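PDB 5FP1: probable TonB-dependent siderophore receptor PiuA from Acinetobacter baumannii, which probably takes part in the first step of iron uptake by binding iron-chelating siderophores at the outer membrane, and may bind ferric enterobactin. Local coordinates for residues V44-K49 / V114-V119. Sequence-based numbering, arbitrary orientation.
Sequences VSVISK and VEQVEV
S45 and I47 pair with V119 and V117 through four backbone hydrogen bonds, joining 44-47 to 116-119 as antiparallel strands in the mixed sheet of the plug domain characteristic of TonB-dependent receptors. Strand 43-47 is outermost in this sheet within the chain; the far edge of 114-121 is bonded to 135-141. V119 N reaches S45 O at 2.7 Å, almost straight, while the last bond, V117 N to I47 O, is longer at 3.2 Å, where 44-49 leaves the sheet. S48 then caps the helix that starts at K49, its OG taking L51 N.

Side-chain packing falls on both faces. I47 and V117 stand side by side, CD1 of I47 lying 3.9 Å from CB of V117. On the face of V46, its CG1, anti to the backbone N (chi1 -180°), rests against CB and the amide end of Q116, while CG2 meets CG of E118 at 4.1 Å.

Q116 and E118 are joined on the V46 face: Q116 NE2 donates in its amide plane to the anti lone pair of E118 OE2, which also accepts from A29 N; E118 OE1 bonds S28 OG. The aliphatic part of K49 crosses E115, with K49 CD lying 3.5 Å from E115 OE2. K49 NZ, however, makes its salt bridge with E53. Nearby, one water accepts from K49 N and donates to Q116 OE1 at 2.7 Å.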
loop_
_atom_site.group_PDB
_atom_site.type_symbol
_atom_site.label_atom_id
_atom_site.label_comp_id
_atom_site.label_asym_id
_atom_site.label_seq_id
_atom_site.Cartn_x
_atom_site.Cartn_y
_atom_site.Cartn_z
ATOM N N VAL A 44 10.393 7.854 8.905
ATOM C CA VAL A 44 10.015 6.433 8.802
ATOM C C VAL A 44 9.050 6.144 9.938
ATOM O O VAL A 44 9.319 6.527 11.094
ATOM C CB VAL A 44 11.227 5.511 8.970
ATOM C CG1 VAL A 44 10.829 4.038 8.806
ATOM C CG2 VAL A 44 12.336 5.858 8.014
ATOM N N SER A 45 7.883 5.587 9.606
ATOM C CA SER A 45 6.922 5.125 10.611
ATOM C C SER A 45 6.872 3.602 10.570
ATOM O O SER A 45 6.799 2.996 9.493
ATOM C CB SER A 45 5.517 5.631 10.328
ATOM O OG SER A 45 5.414 7.034 10.531
ATOM N N VAL A 46 6.830 2.982 11.732
ATOM C CA VAL A 46 6.689 1.522 11.795
ATOM C C VAL A 46 5.369 1.149 12.437
ATOM O O VAL A 46 5.052 1.580 13.547
ATOM C CB VAL A 46 7.861 0.878 12.537
ATOM C CG1 VAL A 46 7.695 -0.643 12.585
ATOM C CG2 VAL A 46 9.170 1.239 11.859
ATOM N N ILE A 47 4.553 0.415 11.699
ATOM C CA ILE A 47 3.356 -0.173 12.257
ATOM C C ILE A 47 3.799 -1.424 13.012
ATOM O O ILE A 47 4.108 -2.458 12.422
ATOM C CB ILE A 47 2.328 -0.537 11.175
ATOM C CG1 ILE A 47 2.028 0.669 10.304
ATOM C CG2 ILE A 47 1.048 -1.005 11.836
ATOM C CD1 ILE A 47 1.117 0.356 9.126
ATOM N N SER A 48 3.881 -1.316 14.334
ATOM C CA SER A 48 4.556 -2.336 15.128
ATOM C C SER A 48 3.726 -3.616 15.299
ATOM O O SER A 48 2.507 -3.614 15.164
ATOM C CB SER A 48 4.892 -1.774 16.503
ATOM O OG SER A 48 3.708 -1.519 17.226
ATOM N N LYS A 49 4.412 -4.689 15.641
ATOM C CA LYS A 49 3.801 -5.962 16.023
ATOM C C LYS A 49 2.708 -5.758 17.057
ATOM O O LYS A 49 1.593 -6.281 16.911
ATOM C CB LYS A 49 4.875 -6.896 16.556
ATOM C CG LYS A 49 4.399 -8.286 16.947
ATOM C CD LYS A 49 5.595 -9.110 17.407
ATOM C CE LYS A 49 5.302 -10.597 17.512
ATOM N NZ LYS A 49 4.503 -10.875 18.714
ATOM N N VAL A 114 2.942 -11.168 8.617
ATOM C CA VAL A 114 3.652 -9.892 8.748
ATOM C C VAL A 114 4.047 -9.615 10.204
ATOM O O VAL A 114 3.208 -9.596 11.083
ATOM C CB VAL A 114 2.793 -8.726 8.245
ATOM C CG1 VAL A 114 3.511 -7.399 8.435
ATOM C CG2 VAL A 114 2.437 -8.909 6.791
ATOM N N GLU A 115 5.335 -9.362 10.418
ATOM C CA GLU A 115 5.876 -8.917 11.714
ATOM C C GLU A 115 5.570 -7.430 11.975
ATOM O O GLU A 115 5.030 -7.049 13.011
ATOM C CB GLU A 115 7.403 -9.132 11.669
ATOM C CG GLU A 115 8.148 -8.768 12.950
ATOM C CD GLU A 115 7.975 -9.810 14.063
ATOM O OE1 GLU A 115 7.487 -10.934 13.808
ATOM O OE2 GLU A 115 8.327 -9.496 15.204
ATOM N N GLN A 116 5.926 -6.582 11.007
ATOM C CA GLN A 116 5.687 -5.138 11.091
ATOM C C GLN A 116 5.669 -4.538 9.698
ATOM O O GLN A 116 6.078 -5.182 8.758
ATOM C CB GLN A 116 6.766 -4.433 11.937
ATOM C CG GLN A 116 8.152 -4.489 11.352
ATOM C CD GLN A 116 9.249 -4.292 12.387
ATOM O OE1 GLN A 116 9.108 -4.699 13.534
ATOM N NE2 GLN A 116 10.356 -3.714 11.968
ATOM N N VAL A 117 5.164 -3.309 9.578
ATOM C CA VAL A 117 5.115 -2.631 8.294
ATOM C C VAL A 117 5.908 -1.326 8.451
ATOM O O VAL A 117 5.667 -0.556 9.371
ATOM C CB VAL A 117 3.670 -2.266 7.889
ATOM C CG1 VAL A 117 3.675 -1.628 6.508
ATOM C CG2 VAL A 117 2.775 -3.491 7.899
ATOM N N GLU A 118 6.865 -1.102 7.569
ATOM C CA GLU A 118 7.689 0.084 7.623
ATOM C C GLU A 118 7.329 1.021 6.496
ATOM O O GLU A 118 7.456 0.666 5.288
ATOM C CB GLU A 118 9.164 -0.304 7.559
ATOM C CG GLU A 118 9.565 -1.261 8.670
ATOM C CD GLU A 118 11.058 -1.486 8.775
ATOM O OE1 GLU A 118 11.846 -0.913 7.968
ATOM O OE2 GLU A 118 11.433 -2.248 9.681
ATOM N N VAL A 119 6.884 2.220 6.867
ATOM C CA VAL A 119 6.514 3.239 5.882
ATOM C C VAL A 119 7.593 4.315 5.801
ATOM O O VAL A 119 7.779 5.109 6.744
ATOM C CB VAL A 119 5.182 3.879 6.238
ATOM C CG1 VAL A 119 4.728 4.834 5.150
ATOM C CG2 VAL A 119 4.109 2.805 6.470
HETATM O O HOH W 1 7.372 -4.369 15.600
#